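PDB 5HR4: MmeI from Methylophilus methylotrophus, which probably methylates adenine at N6 in DNA, using S-adenosyl-L-methionine, and belongs to the type IIL restriction-modification enzymes. Local coordinates for residues E751-N756 with S807-S812; N795-N800 with S814-T819. One frame throughout, in Å; residues are numbered along the deposited sequence.

Contact 1 (E751-N756 with S807-S812); sequences ETSSEN and SRYRYS. With nucleotides of chain C; nucleotides of chain B.
Ser-753 and Tyr-809 form a hydrogen-bonded antiparallel pair, joined by Ser-753 N to Tyr-809 O at 3.2 Å and by a weak return bond from Tyr-809 N to Ser-753 O; Thr-752 and Arg-810 are the neighbouring non-hydrogen-bonded pair. Past them, Tyr-811 N bonds to Glu-751 O at 2.7 Å.

Charge governs the other end. Glu-755 OE2 meets Arg-808 NH1 in a salt bridge of 2.9 Å, with carboxylate and guanidinium planes 12° apart. Glu-755 reaches it because CG sits between backbone N and carbonyl carbon (chi1 64°) and the chain bends at chi2. Glu-806 is a second acidic partner of Arg-808, at NH2.

The strands belong to a small three-stranded antiparallel sheet, completed by 803-805, within the target recognition domain, and its residues address both DNA strands. Arg-808, long enough to enter the major groove, gives NE to O6 of DG6 of chain C at 2.8 Å. Glu-751, an acceptor suited to the cytosine amino group, takes N4 of DC5 of chain B on OE2 at 3.2 Å. Arg-810 lays one guanidinium face over C6 of that base while NH1 bonds to OP2 of the same nucleotide's phosphate at 2.9 Å. Water 2 links Arg-810 NE to Thr-752 OG1.

A CH-pi contact falls to the broad Tyr-809 ring: Glu-755 CA sits over its face, 3.6 Å from the centroid. Tyr-809 OH is hydrogen-bonded to Arg-757 O.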
# COMPACT_ATOMS: atom_id res chain seq x y z
N GLU A 751 15.45 -13.67 -11.73
CA GLU A 751 14.08 -13.17 -11.77
C GLU A 751 13.93 -11.87 -10.97
O GLU A 751 13.35 -10.90 -11.48
CB GLU A 751 13.12 -14.23 -11.25
CG GLU A 751 11.66 -13.93 -11.52
CD GLU A 751 10.81 -14.02 -10.27
OE1 GLU A 751 11.34 -13.70 -9.17
OE2 GLU A 751 9.63 -14.42 -10.38
N THR A 752 14.46 -11.82 -9.75
CA THR A 752 14.23 -10.71 -8.83
C THR A 752 15.58 -10.21 -8.34
O THR A 752 16.35 -10.98 -7.75
CB THR A 752 13.37 -11.18 -7.66
OG1 THR A 752 12.17 -11.77 -8.19
CG2 THR A 752 13.00 -10.06 -6.72
N SER A 753 15.88 -8.92 -8.57
CA SER A 753 17.24 -8.42 -8.39
C SER A 753 17.26 -6.90 -8.31
O SER A 753 16.37 -6.22 -8.82
CB SER A 753 18.17 -8.88 -9.51
OG SER A 753 17.70 -8.40 -10.77
N SER A 754 18.33 -6.38 -7.70
CA SER A 754 18.39 -5.00 -7.20
C SER A 754 18.19 -3.96 -8.30
O SER A 754 18.81 -4.02 -9.36
CB SER A 754 19.73 -4.77 -6.51
OG SER A 754 19.78 -3.48 -5.91
N GLU A 755 17.33 -2.98 -8.03
CA GLU A 755 17.13 -1.94 -9.03
C GLU A 755 18.32 -0.99 -9.13
O GLU A 755 18.39 -0.23 -10.09
CB GLU A 755 15.84 -1.16 -8.74
CG GLU A 755 15.79 -0.36 -7.43
CD GLU A 755 15.66 -1.22 -6.17
OE1 GLU A 755 15.98 -2.42 -6.19
OE2 GLU A 755 15.25 -0.67 -5.12
N ASN A 756 19.28 -1.07 -8.20
CA ASN A 756 20.45 -0.20 -8.20
C ASN A 756 21.46 -0.55 -9.29
O ASN A 756 22.43 0.19 -9.46
CB ASN A 756 21.16 -0.23 -6.84
CG ASN A 756 20.32 0.38 -5.68
OD1 ASN A 756 19.44 1.23 -5.87
ND2 ASN A 756 20.63 -0.06 -4.46
N SER A 807 10.41 -2.43 -5.26
CA SER A 807 11.03 -1.72 -6.35
C SER A 807 12.13 -2.50 -7.06
O SER A 807 12.61 -2.03 -8.10
CB SER A 807 11.60 -0.38 -5.85
OG SER A 807 10.59 0.63 -5.80
N ARG A 808 12.53 -3.68 -6.57
CA ARG A 808 13.55 -4.44 -7.29
C ARG A 808 13.01 -4.84 -8.66
O ARG A 808 11.81 -5.02 -8.84
CB ARG A 808 13.98 -5.70 -6.53
CG ARG A 808 13.76 -5.65 -5.08
CD ARG A 808 14.84 -4.99 -4.32
NE ARG A 808 14.26 -4.59 -3.06
CZ ARG A 808 13.61 -3.44 -2.88
NH1 ARG A 808 13.52 -2.59 -3.90
NH2 ARG A 808 13.08 -3.14 -1.70
N TYR A 809 13.91 -4.94 -9.63
CA TYR A 809 13.53 -5.50 -10.91
C TYR A 809 12.87 -6.85 -10.68
O TYR A 809 13.29 -7.61 -9.81
CB TYR A 809 14.74 -5.65 -11.83
CG TYR A 809 15.56 -4.41 -12.04
CD1 TYR A 809 14.96 -3.15 -12.01
CD2 TYR A 809 16.93 -4.48 -12.27
CE1 TYR A 809 15.70 -2.00 -12.19
CE2 TYR A 809 17.68 -3.34 -12.47
CZ TYR A 809 17.06 -2.09 -12.43
OH TYR A 809 17.79 -0.93 -12.62
N ARG A 810 11.80 -7.13 -11.42
CA ARG A 810 11.25 -8.48 -11.51
C ARG A 810 11.13 -8.81 -12.99
O ARG A 810 10.34 -8.18 -13.70
CB ARG A 810 9.89 -8.63 -10.82
CG ARG A 810 9.39 -10.06 -10.93
CD ARG A 810 8.00 -10.28 -10.36
NE ARG A 810 7.96 -9.97 -8.95
CZ ARG A 810 7.14 -9.08 -8.42
NH1 ARG A 810 6.28 -8.45 -9.22
NH2 ARG A 810 7.15 -8.83 -7.11
N TYR A 811 11.89 -9.78 -13.44
CA TYR A 811 11.82 -10.13 -14.85
C TYR A 811 10.67 -11.09 -15.07
O TYR A 811 10.23 -11.78 -14.15
CB TYR A 811 13.14 -10.76 -15.31
CG TYR A 811 13.32 -10.70 -16.80
CD1 TYR A 811 12.77 -11.67 -17.62
CD2 TYR A 811 14.04 -9.66 -17.41
CE1 TYR A 811 12.92 -11.62 -19.00
CE2 TYR A 811 14.19 -9.60 -18.79
CZ TYR A 811 13.63 -10.58 -19.58
OH TYR A 811 13.75 -10.55 -20.95
N SER A 812 10.16 -11.12 -16.29
CA SER A 812 9.26 -12.21 -16.64
C SER A 812 9.19 -12.33 -18.15
O SER A 812 9.03 -11.33 -18.85
CB SER A 812 7.87 -11.99 -16.06
OG SER A 812 7.19 -11.05 -16.85
P DG C 6 20.27 -9.40 -5.08
OP1 DG C 6 21.52 -9.87 -4.44
OP2 DG C 6 20.31 -8.57 -6.32
O5' DG C 6 19.20 -10.56 -5.39
C5' DG C 6 19.46 -11.89 -5.08
C4' DG C 6 18.28 -12.52 -4.33
O4' DG C 6 17.66 -11.58 -3.44
C3' DG C 6 17.17 -13.12 -5.18
O3' DG C 6 16.93 -14.37 -4.66
C2' DG C 6 15.98 -12.20 -4.92
C1' DG C 6 16.26 -11.73 -3.51
N9 DG C 6 15.71 -10.42 -3.22
C8 DG C 6 16.25 -9.22 -3.63
N7 DG C 6 15.57 -8.19 -3.23
C5 DG C 6 14.53 -8.73 -2.49
C6 DG C 6 13.48 -8.09 -1.80
O6 DG C 6 13.26 -6.88 -1.71
N1 DG C 6 12.63 -8.99 -1.19
C2 DG C 6 12.77 -10.36 -1.22
N2 DG C 6 11.85 -11.06 -0.55
N3 DG C 6 13.76 -10.98 -1.86
C4 DG C 6 14.59 -10.11 -2.48
P DC B 5 4.13 -9.01 -11.93
OP1 DC B 5 3.33 -7.84 -12.39
OP2 DC B 5 5.60 -9.03 -11.96
O5' DC B 5 3.76 -9.26 -10.41
C5' DC B 5 2.43 -9.44 -10.03
C4' DC B 5 2.40 -10.19 -8.72
O4' DC B 5 2.99 -11.47 -8.89
C3' DC B 5 3.24 -9.57 -7.63
O3' DC B 5 2.52 -8.54 -7.01
C2' DC B 5 3.50 -10.75 -6.69
C1' DC B 5 3.30 -11.97 -7.61
N1 DC B 5 4.47 -12.82 -7.73
C2 DC B 5 4.41 -14.13 -7.23
O2 DC B 5 3.38 -14.49 -6.66
N3 DC B 5 5.48 -14.94 -7.36
C4 DC B 5 6.58 -14.48 -7.99
N4 DC B 5 7.63 -15.31 -8.11
C5 DC B 5 6.65 -13.16 -8.51
C6 DC B 5 5.58 -12.38 -8.37
P DT C 5 22.56 -4.13 -2.18
OP1 DT C 5 23.94 -4.30 -2.67
OP2 DT C 5 21.76 -2.93 -2.57
O5' DT C 5 21.71 -5.43 -2.60
C5' DT C 5 21.79 -6.65 -1.80
C4' DT C 5 20.70 -7.63 -2.18
O4' DT C 5 19.61 -7.56 -1.22
C3' DT C 5 20.03 -7.36 -3.52
O3' DT C 5 19.52 -8.54 -3.97
C2' DT C 5 18.88 -6.46 -3.11
C1' DT C 5 18.43 -7.28 -1.94
N1 DT C 5 17.40 -6.64 -1.05
C2 DT C 5 16.64 -7.47 -0.27
O2 DT C 5 16.78 -8.67 -0.25
N3 DT C 5 15.70 -6.86 0.49
C4 DT C 5 15.43 -5.51 0.56
O4 DT C 5 14.56 -5.07 1.31
C5 DT C 5 16.27 -4.66 -0.29
C7 DT C 5 16.08 -3.15 -0.30
C6 DT C 5 17.20 -5.27 -1.06
O HOH W 1 8.48 -13.84 -12.77
O HOH W 2 9.40 -11.16 -7.17

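Contact 2 (N795-N800 with S814-T819); sequences NCWMRN and SLVYNT. With nucleotides of chain B.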
# COMPACT_ATOMS: atom_id res chain seq x y z
N ASN A 795 17.31 -3.57 -20.99
CA ASN A 795 17.13 -3.24 -19.58
C ASN A 795 16.22 -2.02 -19.40
O ASN A 795 15.48 -1.92 -18.42
CB ASN A 795 18.47 -2.97 -18.90
CG ASN A 795 19.23 -4.25 -18.59
OD1 ASN A 795 18.93 -4.92 -17.61
ND2 ASN A 795 20.23 -4.57 -19.41
N CYS A 796 16.27 -1.09 -20.35
CA CYS A 796 15.31 0.00 -20.29
C CYS A 796 13.89 -0.52 -20.50
O CYS A 796 12.94 -0.07 -19.84
CB CYS A 796 15.67 1.06 -21.32
SG CYS A 796 14.40 2.25 -21.54
N TRP A 797 13.73 -1.49 -21.41
CA TRP A 797 12.43 -2.11 -21.61
C TRP A 797 11.97 -2.83 -20.34
O TRP A 797 10.90 -2.54 -19.81
CB TRP A 797 12.49 -3.07 -22.79
CG TRP A 797 11.16 -3.61 -23.16
CD1 TRP A 797 10.69 -4.88 -22.94
CD2 TRP A 797 10.10 -2.90 -23.81
NE1 TRP A 797 9.41 -5.00 -23.43
CE2 TRP A 797 9.03 -3.79 -23.96
CE3 TRP A 797 9.97 -1.60 -24.28
CZ2 TRP A 797 7.82 -3.42 -24.55
CZ3 TRP A 797 8.78 -1.23 -24.87
CH2 TRP A 797 7.72 -2.14 -25.01
N MET A 798 12.79 -3.76 -19.84
CA MET A 798 12.51 -4.43 -18.57
C MET A 798 12.10 -3.44 -17.47
O MET A 798 11.16 -3.71 -16.72
CB MET A 798 13.74 -5.23 -18.14
CG MET A 798 13.66 -5.84 -16.75
SD MET A 798 14.11 -4.74 -15.38
CE MET A 798 15.79 -4.29 -15.80
N ARG A 799 12.81 -2.31 -17.36
CA ARG A 799 12.53 -1.30 -16.33
C ARG A 799 11.15 -0.70 -16.46
O ARG A 799 10.54 -0.31 -15.46
CB ARG A 799 13.55 -0.17 -16.40
CG ARG A 799 14.68 -0.22 -15.40
CD ARG A 799 15.68 0.88 -15.69
NE ARG A 799 17.02 0.31 -15.67
CZ ARG A 799 17.83 0.19 -16.72
NH1 ARG A 799 17.46 0.61 -17.92
NH2 ARG A 799 19.01 -0.36 -16.55
N ASN A 800 10.64 -0.60 -17.69
CA ASN A 800 9.40 0.13 -17.94
C ASN A 800 8.15 -0.74 -18.03
O ASN A 800 7.11 -0.36 -17.49
CB ASN A 800 9.55 0.95 -19.22
CG ASN A 800 10.31 2.20 -18.97
OD1 ASN A 800 9.73 3.20 -18.54
ND2 ASN A 800 11.61 2.17 -19.21
N SER A 814 6.92 -13.38 -20.22
CA SER A 814 5.72 -12.97 -20.95
C SER A 814 5.51 -11.45 -20.96
O SER A 814 4.79 -10.95 -21.84
CB SER A 814 4.49 -13.66 -20.39
OG SER A 814 4.17 -13.15 -19.11
N LEU A 815 6.10 -10.71 -20.03
CA LEU A 815 5.89 -9.26 -19.97
C LEU A 815 7.01 -8.46 -20.62
O LEU A 815 6.75 -7.43 -21.25
CB LEU A 815 5.73 -8.80 -18.52
CG LEU A 815 4.34 -8.92 -17.89
CD1 LEU A 815 4.47 -8.72 -16.40
CD2 LEU A 815 3.39 -7.88 -18.48
N VAL A 816 8.25 -8.90 -20.47
CA VAL A 816 9.41 -8.18 -20.96
C VAL A 816 9.84 -8.74 -22.31
O VAL A 816 9.56 -8.16 -23.36
CB VAL A 816 10.57 -8.27 -19.96
CG1 VAL A 816 11.72 -7.36 -20.41
CG2 VAL A 816 10.08 -7.93 -18.57
N TYR A 817 10.53 -9.89 -22.25
CA TYR A 817 11.11 -10.53 -23.43
C TYR A 817 10.10 -10.67 -24.57
O TYR A 817 10.41 -10.36 -25.73
CB TYR A 817 11.66 -11.89 -23.02
CG TYR A 817 12.45 -12.65 -24.06
CD1 TYR A 817 13.75 -12.28 -24.38
CD2 TYR A 817 11.92 -13.78 -24.69
CE1 TYR A 817 14.50 -12.98 -25.31
CE2 TYR A 817 12.66 -14.49 -25.64
CZ TYR A 817 13.96 -14.08 -25.94
OH TYR A 817 14.73 -14.76 -26.87
N ASN A 818 8.89 -11.14 -24.27
CA ASN A 818 7.95 -11.45 -25.35
C ASN A 818 7.36 -10.21 -26.00
O ASN A 818 6.84 -10.29 -27.12
CB ASN A 818 6.80 -12.33 -24.83
CG ASN A 818 7.23 -13.74 -24.56
OD1 ASN A 818 8.29 -14.17 -25.03
ND2 ASN A 818 6.43 -14.46 -23.81
N THR A 819 7.41 -9.07 -25.33
CA THR A 819 6.91 -7.83 -25.90
C THR A 819 8.04 -6.92 -26.35
O THR A 819 7.79 -5.76 -26.72
CB THR A 819 6.02 -7.11 -24.90
OG1 THR A 819 6.79 -6.79 -23.73
CG2 THR A 819 4.88 -8.01 -24.50
P DC B 4 3.44 -15.18 -16.39
OP1 DC B 4 2.35 -15.38 -17.36
OP2 DC B 4 4.83 -14.91 -16.85
O5' DC B 4 3.00 -13.97 -15.48
C5' DC B 4 3.97 -13.04 -15.00
C4' DC B 4 3.46 -12.45 -13.72
O4' DC B 4 3.22 -13.53 -12.79
C3' DC B 4 4.35 -11.44 -13.02
O3' DC B 4 3.54 -10.30 -12.68
C2' DC B 4 4.87 -12.19 -11.78
C1' DC B 4 3.82 -13.27 -11.55
N1 DC B 4 4.37 -14.59 -11.03
C2 DC B 4 3.55 -15.40 -10.24
O2 DC B 4 2.41 -15.02 -9.96
N3 DC B 4 4.02 -16.60 -9.80
C4 DC B 4 5.25 -16.98 -10.13
N4 DC B 4 5.68 -18.15 -9.66
C5 DC B 4 6.11 -16.17 -10.93
C6 DC B 4 5.63 -15.00 -11.37
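Trp-797 points its indole N-H at two acceptors in the loop 814-819, Thr-819 OG1 and Val-816 O. The arrangement is helix-on-loop packing: helix 792-801 of the target recognition domain lies against the irregular chain that follows strand 808-810. The bond from NE1 to Thr-819 OG1 is 3.2 Å long, bent to 147° at the hydrogen, with the hydroxyl in the ring plane. The one to Val-816 O, approached at the indole edge, is weak. Tryptophan suits the place because one group supplies both a donor and a broad apolar surface.

That apolar side begins at Val-816, whose CG1 touches Trp-797 CD1 at 3.7 Å and Met-798 CB at the same distance. A branched valine thus fits against two successive helix residues with a single methyl. With CG1 anti to the backbone N (chi1 -173°), it is this methyl that is turned to the helix.

The acceptors are themselves held in place. Thr-819 OG1 accepts the hydrogen bond of the indole N-H and donates its own hydrogen to Leu-815 O at 2.6 Å, so the hydroxyl has a fixed direction. Thr-819 N bonds to Val-816 O, giving that carbonyl a second donor. Were Trp-797 an alanine, Thr-819 OG1 and Val-816 O would probably lose their indole donor, and a gap would be likely to open between helix and loop.

Farther out, the rings of Phe-820 and Phe-896 meet the indole at inclined angles, and Leu-895 of helix 888-903 packs on it. The loop is also held by Tyr-817 OH on Pro-638 O and Asn-818 ND2 on Arg-630 O. At its start, Ser-814 OG donates to OP2 of DC4 of chain B at 2.9 Å.

The segments of contacts 1 and 2 alternate along the chain, and their centres lie about 12 Å apart; the DNA-facing strand pair and the helix-loop packing touch through Tyr-809 and Tyr-811. Tyr-809 CG lies 3.7 Å from Met-798 SD, and Tyr-811 CE2 lies 3.7 Å from Val-816 CG1. Tyr-811 also packs on Tyr-817. Both contacts reach chain B of the DNA at successive nucleotides, contact 2 at the phosphate of DC4 and contact 1 at DC5, while contact 1 also meets chain C, at DG6 and DT5. Both lie away from the calcium site and the sinefungin pocket, in the part that recognises DNA.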